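Uncharacterized protein MG296 homolog (Mycoplasma pneumoniae, PDB 2I15) is of unknown function but folds as an all-alpha protein whose helices pack against those of further copies of itself. Local coordinates at residues L38-S43 with E49-D54; D66-S71 with T104-A109; S98-L103 with R120-L125. All blocks are in the same frame, centred on the assembly; numbering follows the deposited sequence.

Contact 1 (L38-S43 with E49-D54); sequences LEREQS and EDDDYD
Arg40 lays one face of its guanidinium group over the backbone where Asp50 joins Asp51, with Asp51 N 3.4 Å above the plane and over its centre. The chain runs fully extended from CG to NE, which lets a residue on the last turn of helix 27-41 reach across to the following loop. At its end NH1 packs against Asp51 CB at 3.3 Å, and NH2 lies 3.0 Å from Glu49 O. The carboxylates of Asp50 and Asp51 may partly offset the arginine's charge at long range, but both sit well out of its plane, so no N-H points at them.

The next residue, Glu41, faces other acids. Bending at chi2 (71°) turns its carboxylate toward the loop, where it crosses the Asp52 side chain at about a right angle, the two carboxylate planes being 34° apart. Here oxygens meet oxygens: OE2 is 3.2 Å from Asp52 OD1, and OE1 is 3.1 Å from Asp51 O and 3.5 Å from Asp54 OD2. Likewise Asp50 OD1 comes within 3.0 Å of Arg40 O, another acceptor. Tyr53 N, which also bonds Asp55 OD1, donates to the anti lone pair of Asp52 OD1 (2.9 Å). The Tyr53 ring turns to the second subunit, stacking on Phe34 of that chain.

Asp51 and Asp52 are poorly ordered, so the details deserve caution. Even so, no clear hydrogen bond joins 38-43 to 49-54, and the crowd of carboxylates around Glu41 would be expected to raise the affinity of one or more of them for a proton.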
# COMPACT_ATOMS: atom_id res chain seq x y z
N LEU A 38 -21.43 13.67 -13.13
CA LEU A 38 -21.89 12.87 -14.27
C LEU A 38 -20.71 12.24 -15.00
O LEU A 38 -20.58 11.02 -15.07
CB LEU A 38 -22.67 13.77 -15.25
CG LEU A 38 -24.03 13.32 -15.77
CD1 LEU A 38 -24.23 13.87 -17.20
CD2 LEU A 38 -24.15 11.79 -15.76
N GLU A 39 -19.85 13.10 -15.54
CA GLU A 39 -18.68 12.65 -16.26
C GLU A 39 -17.95 11.59 -15.44
O GLU A 39 -17.34 10.68 -15.98
CB GLU A 39 -17.77 13.84 -16.55
CG GLU A 39 -16.33 13.51 -16.93
CD GLU A 39 -15.42 14.74 -16.90
OE1 GLU A 39 -15.43 15.48 -15.89
OE2 GLU A 39 -14.69 14.95 -17.90
N ARG A 40 -18.04 11.72 -14.12
CA ARG A 40 -17.38 10.80 -13.20
C ARG A 40 -18.11 9.47 -13.11
O ARG A 40 -17.50 8.41 -13.02
CB ARG A 40 -17.30 11.43 -11.81
CG ARG A 40 -16.44 10.65 -10.88
CD ARG A 40 -16.44 11.20 -9.47
NE ARG A 40 -15.61 10.37 -8.60
CZ ARG A 40 -15.55 10.48 -7.28
NH1 ARG A 40 -16.28 11.41 -6.66
NH2 ARG A 40 -14.78 9.66 -6.58
N GLU A 41 -19.44 9.54 -13.12
CA GLU A 41 -20.28 8.37 -13.02
C GLU A 41 -20.23 7.50 -14.27
O GLU A 41 -20.34 6.26 -14.20
CB GLU A 41 -21.73 8.81 -12.80
CG GLU A 41 -22.69 7.66 -12.58
CD GLU A 41 -22.49 7.00 -11.23
OE1 GLU A 41 -21.55 7.40 -10.49
OE2 GLU A 41 -23.28 6.07 -10.92
N GLN A 42 -20.06 8.16 -15.42
CA GLN A 42 -20.05 7.50 -16.71
C GLN A 42 -18.70 7.14 -17.35
O GLN A 42 -18.64 6.90 -18.56
CB GLN A 42 -20.88 8.35 -17.69
CG GLN A 42 -22.23 8.75 -17.13
CD GLN A 42 -23.02 9.65 -18.05
OE1 GLN A 42 -24.25 9.65 -18.02
NE2 GLN A 42 -22.33 10.44 -18.86
N SER A 43 -17.62 7.09 -16.57
CA SER A 43 -16.31 6.75 -17.12
C SER A 43 -16.15 5.25 -17.37
O SER A 43 -15.41 4.84 -18.28
CB SER A 43 -15.19 7.23 -16.19
OG SER A 43 -15.70 7.83 -15.01
N GLU A 49 -13.89 3.32 -6.80
CA GLU A 49 -13.49 4.55 -6.10
C GLU A 49 -14.48 5.60 -6.54
O GLU A 49 -14.45 6.76 -6.11
CB GLU A 49 -12.11 4.99 -6.56
CG GLU A 49 -11.09 3.89 -6.40
CD GLU A 49 -10.22 4.12 -5.21
OE1 GLU A 49 -9.18 4.79 -5.39
OE2 GLU A 49 -10.59 3.67 -4.11
N ASP A 50 -15.34 5.16 -7.44
CA ASP A 50 -16.34 5.98 -8.04
C ASP A 50 -17.40 6.37 -7.08
O ASP A 50 -18.09 5.48 -6.55
CB ASP A 50 -16.98 5.21 -9.21
CG ASP A 50 -17.21 6.06 -10.41
OD1 ASP A 50 -17.90 7.10 -10.30
OD2 ASP A 50 -16.70 5.68 -11.49
N ASP A 51 -17.55 7.67 -6.82
CA ASP A 51 -18.67 8.03 -5.99
C ASP A 51 -19.55 7.51 -7.11
O ASP A 51 -19.58 8.04 -8.22
CB ASP A 51 -18.85 9.54 -5.82
CG ASP A 51 -20.02 9.88 -4.94
OD1 ASP A 51 -20.42 11.06 -4.89
OD2 ASP A 51 -20.56 8.95 -4.31
N ASP A 52 -20.20 6.39 -6.81
CA ASP A 52 -21.01 5.70 -7.79
C ASP A 52 -21.85 5.02 -6.76
O ASP A 52 -21.69 5.31 -5.58
CB ASP A 52 -20.07 4.71 -8.52
CG ASP A 52 -20.62 4.20 -9.84
OD1 ASP A 52 -21.67 3.54 -9.85
OD2 ASP A 52 -19.96 4.43 -10.88
N TYR A 53 -22.70 4.08 -7.15
CA TYR A 53 -23.56 3.48 -6.16
C TYR A 53 -24.53 4.64 -5.95
O TYR A 53 -24.97 4.92 -4.84
CB TYR A 53 -22.77 3.17 -4.88
CG TYR A 53 -21.80 2.04 -5.03
CD1 TYR A 53 -20.77 2.09 -5.97
CD2 TYR A 53 -21.90 0.90 -4.25
CE1 TYR A 53 -19.89 1.04 -6.12
CE2 TYR A 53 -21.02 -0.16 -4.39
CZ TYR A 53 -20.03 -0.09 -5.32
OH TYR A 53 -19.19 -1.16 -5.50
N ASP A 54 -24.78 5.32 -7.07
CA ASP A 54 -25.71 6.43 -7.20
C ASP A 54 -26.84 5.81 -8.03
O ASP A 54 -28.02 5.95 -7.75
CB ASP A 54 -25.08 7.57 -7.99
CG ASP A 54 -24.11 8.38 -7.15
OD1 ASP A 54 -24.40 8.58 -5.93
OD2 ASP A 54 -23.08 8.83 -7.70

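Contact 2 (D66-S71 with T104-A109); sequences DAFFIS and TLFISA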
# COMPACT_ATOMS: atom_id res chain seq x y z
N ASP A 66 -19.10 -7.42 -13.10
CA ASP A 66 -18.46 -7.08 -14.37
C ASP A 66 -17.01 -6.65 -14.13
O ASP A 66 -16.07 -7.34 -14.55
CB ASP A 66 -19.23 -5.94 -15.05
CG ASP A 66 -19.86 -6.36 -16.35
OD1 ASP A 66 -19.10 -6.74 -17.27
OD2 ASP A 66 -21.11 -6.33 -16.47
N ALA A 67 -16.87 -5.51 -13.45
CA ALA A 67 -15.58 -4.88 -13.12
C ALA A 67 -14.59 -5.75 -12.32
O ALA A 67 -13.40 -5.47 -12.32
CB ALA A 67 -15.83 -3.56 -12.38
N PHE A 68 -15.09 -6.77 -11.62
CA PHE A 68 -14.24 -7.71 -10.87
C PHE A 68 -13.53 -8.59 -11.87
O PHE A 68 -12.32 -8.83 -11.77
CB PHE A 68 -15.07 -8.62 -9.96
CG PHE A 68 -15.32 -8.07 -8.59
CD1 PHE A 68 -16.42 -8.52 -7.86
CD2 PHE A 68 -14.48 -7.12 -8.03
CE1 PHE A 68 -16.68 -8.01 -6.59
CE2 PHE A 68 -14.73 -6.60 -6.77
CZ PHE A 68 -15.83 -7.05 -6.04
N PHE A 69 -14.30 -9.07 -12.83
CA PHE A 69 -13.78 -9.92 -13.88
C PHE A 69 -12.70 -9.14 -14.60
O PHE A 69 -11.65 -9.69 -14.94
CB PHE A 69 -14.88 -10.30 -14.85
CG PHE A 69 -15.80 -11.37 -14.34
CD1 PHE A 69 -16.75 -11.94 -15.17
CD2 PHE A 69 -15.68 -11.83 -13.03
CE1 PHE A 69 -17.58 -12.96 -14.71
CE2 PHE A 69 -16.51 -12.85 -12.55
CZ PHE A 69 -17.46 -13.42 -13.39
N ILE A 70 -12.95 -7.86 -14.82
CA ILE A 70 -11.97 -7.03 -15.49
C ILE A 70 -10.77 -6.70 -14.59
O ILE A 70 -9.64 -6.62 -15.08
CB ILE A 70 -12.65 -5.74 -16.03
CG1 ILE A 70 -13.27 -6.05 -17.39
CG2 ILE A 70 -11.63 -4.60 -16.13
CD1 ILE A 70 -14.09 -4.91 -17.98
N SER A 71 -10.99 -6.52 -13.29
CA SER A 71 -9.89 -6.22 -12.38
C SER A 71 -8.97 -7.44 -12.38
O SER A 71 -7.75 -7.32 -12.51
CB SER A 71 -10.41 -5.97 -10.96
OG SER A 71 -9.36 -5.73 -10.03
N THR A 104 -9.66 -2.33 -1.65
CA THR A 104 -9.52 -1.94 -0.25
C THR A 104 -10.75 -1.26 0.38
O THR A 104 -11.24 -1.69 1.43
CB THR A 104 -8.26 -1.04 -0.09
OG1 THR A 104 -7.30 -1.69 0.75
CG2 THR A 104 -8.62 0.30 0.52
N LEU A 105 -11.25 -0.21 -0.27
CA LEU A 105 -12.40 0.54 0.22
C LEU A 105 -13.66 -0.34 0.14
O LEU A 105 -14.53 -0.28 1.01
CB LEU A 105 -12.58 1.80 -0.63
CG LEU A 105 -13.41 3.01 -0.18
CD1 LEU A 105 -14.76 2.58 0.32
CD2 LEU A 105 -12.67 3.77 0.87
N PHE A 106 -13.72 -1.16 -0.91
CA PHE A 106 -14.82 -2.09 -1.16
C PHE A 106 -14.86 -3.12 -0.02
O PHE A 106 -15.92 -3.42 0.53
CB PHE A 106 -14.55 -2.82 -2.47
CG PHE A 106 -15.69 -3.68 -2.95
CD1 PHE A 106 -16.68 -3.16 -3.77
CD2 PHE A 106 -15.76 -5.02 -2.59
CE1 PHE A 106 -17.72 -3.96 -4.23
CE2 PHE A 106 -16.80 -5.83 -3.05
CZ PHE A 106 -17.78 -5.29 -3.86
N ILE A 107 -13.69 -3.63 0.34
CA ILE A 107 -13.55 -4.64 1.38
C ILE A 107 -13.95 -4.18 2.78
O ILE A 107 -14.50 -4.98 3.56
CB ILE A 107 -12.13 -5.17 1.36
CG1 ILE A 107 -11.89 -5.86 0.00
CG2 ILE A 107 -11.90 -6.16 2.52
CD1 ILE A 107 -10.47 -6.22 -0.25
N SER A 108 -13.70 -2.92 3.12
CA SER A 108 -14.06 -2.39 4.44
C SER A 108 -15.57 -2.28 4.54
O SER A 108 -16.16 -2.62 5.57
CB SER A 108 -13.45 -1.00 4.67
OG SER A 108 -12.04 -1.07 4.78
N ALA A 109 -16.20 -1.79 3.47
CA ALA A 109 -17.66 -1.65 3.43
C ALA A 109 -18.29 -3.02 3.69
O ALA A 109 -19.22 -3.17 4.49
CB ALA A 109 -18.09 -1.15 2.08
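Phe68 and Phe106 form a T-shaped pair: the edge of the Phe68 ring is directed at the face of Phe106, with the planes at 81° and the ring centroids 5.1 Å apart. The two side chains approach from opposite directions, bridging helices 57-75 and 92-113, whose closest CA atoms here, those of the same two residues, are 11.2 Å apart. A phenylalanine from each side has the length to span that gap.

The leading atom is Phe68 CZ, at the far end of its ring. It comes down over the CE2-CZ side of Phe106, 3.4 Å from CE2 and equally 3.4 Å from CZ, rather than over the middle of the ring. Phe106 leaves its helix facing the partner, and with CG anti to the backbone N (chi1 -172°) its ring is carried toward helix 57-75. The CB of Phe68 is less directly aimed, and it is the end of the ring that closes the distance.

Both rings are buried and have further aromatic company. Tyr48 meets Phe68 with its plane nearly parallel, and Phe30 of the second subunit makes another edge-to-face pair with Phe106. Val18 of that subunit also packs on Phe68, so the pair belongs to the subunit interface as well as to the chain's own core.

No hydrogen bond crosses between 66-71 and 104-109. Cohesion presumably comes from dispersion and from the weak electrostatic attraction between the partially positive edge hydrogens of Phe68 and the electron-rich face of Phe106.

Contact 3 (S98-L103 with R120-L125); sequences SFYEAL and RYHQQL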
# COMPACT_ATOMS: atom_id res chain seq x y z
N SER A 98 -2.31 -6.55 -6.26
CA SER A 98 -2.95 -5.52 -7.09
C SER A 98 -4.47 -5.59 -7.09
O SER A 98 -5.14 -4.56 -7.12
CB SER A 98 -2.44 -5.61 -8.52
OG SER A 98 -1.03 -5.47 -8.55
N PHE A 99 -5.03 -6.80 -7.08
CA PHE A 99 -6.47 -7.00 -7.06
C PHE A 99 -7.01 -6.46 -5.72
O PHE A 99 -8.05 -5.80 -5.68
CB PHE A 99 -6.81 -8.48 -7.14
CG PHE A 99 -8.29 -8.76 -7.27
CD1 PHE A 99 -8.92 -8.68 -8.50
CD2 PHE A 99 -9.05 -9.14 -6.15
CE1 PHE A 99 -10.28 -8.97 -8.64
CE2 PHE A 99 -10.41 -9.44 -6.28
CZ PHE A 99 -11.02 -9.35 -7.53
N TYR A 100 -6.27 -6.72 -4.65
CA TYR A 100 -6.67 -6.27 -3.33
C TYR A 100 -6.51 -4.76 -3.16
O TYR A 100 -7.42 -4.08 -2.66
CB TYR A 100 -5.84 -6.96 -2.24
CG TYR A 100 -5.99 -6.32 -0.86
CD1 TYR A 100 -7.07 -6.63 -0.02
CD2 TYR A 100 -5.05 -5.38 -0.40
CE1 TYR A 100 -7.20 -6.02 1.24
CE2 TYR A 100 -5.18 -4.77 0.85
CZ TYR A 100 -6.25 -5.09 1.66
OH TYR A 100 -6.36 -4.50 2.90
N GLU A 101 -5.36 -4.23 -3.54
CA GLU A 101 -5.13 -2.81 -3.36
C GLU A 101 -6.16 -1.93 -4.07
O GLU A 101 -6.35 -0.76 -3.72
CB GLU A 101 -3.70 -2.46 -3.78
CG GLU A 101 -2.65 -3.31 -3.06
CD GLU A 101 -1.25 -2.75 -3.16
OE1 GLU A 101 -0.84 -2.40 -4.29
OE2 GLU A 101 -0.56 -2.66 -2.12
N ALA A 102 -6.86 -2.52 -5.03
CA ALA A 102 -7.90 -1.80 -5.78
C ALA A 102 -9.26 -1.95 -5.09
O ALA A 102 -10.14 -1.12 -5.27
CB ALA A 102 -7.98 -2.33 -7.21
N LEU A 103 -9.42 -3.00 -4.29
CA LEU A 103 -10.70 -3.25 -3.63
C LEU A 103 -10.76 -2.88 -2.15
O LEU A 103 -11.78 -3.06 -1.48
CB LEU A 103 -11.06 -4.74 -3.82
CG LEU A 103 -11.18 -5.15 -5.30
CD1 LEU A 103 -11.41 -6.61 -5.43
CD2 LEU A 103 -12.32 -4.36 -5.95
N ARG A 120 -10.02 -7.01 11.14
CA ARG A 120 -9.90 -8.46 11.22
C ARG A 120 -10.31 -9.05 9.86
O ARG A 120 -9.69 -10.00 9.35
CB ARG A 120 -10.78 -9.05 12.32
CG ARG A 120 -10.57 -10.56 12.47
CD ARG A 120 -11.61 -11.21 13.37
NE ARG A 120 -11.00 -11.78 14.56
CZ ARG A 120 -10.35 -11.07 15.48
NH1 ARG A 120 -10.23 -9.76 15.34
NH2 ARG A 120 -9.83 -11.68 16.54
N TYR A 121 -11.34 -8.46 9.27
CA TYR A 121 -11.84 -8.90 7.97
C TYR A 121 -10.65 -8.84 7.02
O TYR A 121 -10.28 -9.85 6.39
CB TYR A 121 -12.95 -7.95 7.50
CG TYR A 121 -13.76 -8.46 6.33
CD1 TYR A 121 -14.57 -9.58 6.47
CD2 TYR A 121 -13.71 -7.83 5.09
CE1 TYR A 121 -15.32 -10.06 5.41
CE2 TYR A 121 -14.46 -8.30 4.02
CZ TYR A 121 -15.26 -9.42 4.19
OH TYR A 121 -15.98 -9.92 3.13
N HIS A 122 -10.05 -7.66 6.93
CA HIS A 122 -8.90 -7.42 6.07
C HIS A 122 -7.76 -8.40 6.33
O HIS A 122 -7.14 -8.92 5.40
CB HIS A 122 -8.38 -6.00 6.28
CG HIS A 122 -9.11 -4.97 5.49
ND1 HIS A 122 -8.91 -4.80 4.15
CD2 HIS A 122 -10.03 -4.06 5.87
CE1 HIS A 122 -9.69 -3.81 3.71
NE2 HIS A 122 -10.37 -3.35 4.74
N GLN A 123 -7.48 -8.64 7.61
CA GLN A 123 -6.39 -9.54 7.99
C GLN A 123 -6.65 -10.99 7.60
O GLN A 123 -5.74 -11.67 7.12
CB GLN A 123 -6.14 -9.39 9.49
CG GLN A 123 -5.55 -8.03 9.81
CD GLN A 123 -5.50 -7.72 11.30
OE1 GLN A 123 -6.19 -8.36 12.11
NE2 GLN A 123 -4.71 -6.71 11.67
N GLN A 124 -7.88 -11.46 7.77
CA GLN A 124 -8.20 -12.82 7.38
C GLN A 124 -7.95 -12.90 5.87
O GLN A 124 -7.26 -13.80 5.38
CB GLN A 124 -9.66 -13.11 7.72
CG GLN A 124 -9.98 -12.90 9.19
CD GLN A 124 -11.46 -13.09 9.51
OE1 GLN A 124 -12.33 -12.45 8.92
NE2 GLN A 124 -11.74 -13.97 10.47
N LEU A 125 -8.49 -11.91 5.17
CA LEU A 125 -8.35 -11.80 3.72
C LEU A 125 -6.90 -12.08 3.31
O LEU A 125 -6.64 -12.96 2.49
CB LEU A 125 -8.74 -10.39 3.26
CG LEU A 125 -8.87 -10.00 1.78
CD1 LEU A 125 -7.64 -10.42 0.95
CD2 LEU A 125 -10.13 -10.63 1.23
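Tyr100 contributes the largest share of the buried surface, about half, followed by His122 and Leu125, and these three side chains make the contact between helix 92-113 and helix 120-128. Tyr100 points from its helix toward the other, its CG anti to the backbone N (chi1 167°), and the length of a tyrosine carries OH to the imidazole of His122. ND1 lies 2.9 Å from that OH and donates to it, though at an N-H...O angle of only 121° the bond is weak.

The rings meet rim to rim, neither lying over the other, with planes at 89° and centroids 5.8 Å apart. His122 ND1 sits at the edge of the tyrosine, in its plane, and Tyr100 CE1 stands 3.6 Å from ND1 in the plane of the imidazole.

One turn further along, Leu125 CD1 touches Tyr100 CD1 obliquely, 4.0 Å away. The ring is thus met by an apolar branch near its root and a polar group at its end, a division that suits tyrosine, whose hydroxyl alone needs a polar neighbour.

Stronger polar partners lie beyond the two segments. The backbone N of Val134 is hydrogen-bonded to Tyr100 OH, joining the C-terminal tail to the helix, and Ser108 OG pairs with His122 NE2. Leu125 also packs on Phe17 of the second subunit.

For His122, the Ser108 bond, with the weak one to Tyr100, probably helps to fix the ring's rotation and to satisfy its nitrogens within a buried, largely apolar interface.

In the fold
Contact 1 closes before contact 2 opens, joining the end of helix 27-41 to the loop that leads into helix 57-75. Contacts 2 and 3 share helix 92-113, which therefore meets both helix 57-75 and helix 120-128; their segments alternate along the chain. Their centres lie about 10 Å apart, and they meet where Ser108 OG probably hydrogen-bonds His122 NE2 and where Phe68 packs on Leu103. Contacts 1 and 2, about 14 Å apart between centres, touch through Tyr53 and Phe106; contacts 1 and 3, about 22 Å apart, do not touch. All three adjoin the second subunit, so folding and assembly share these surfaces.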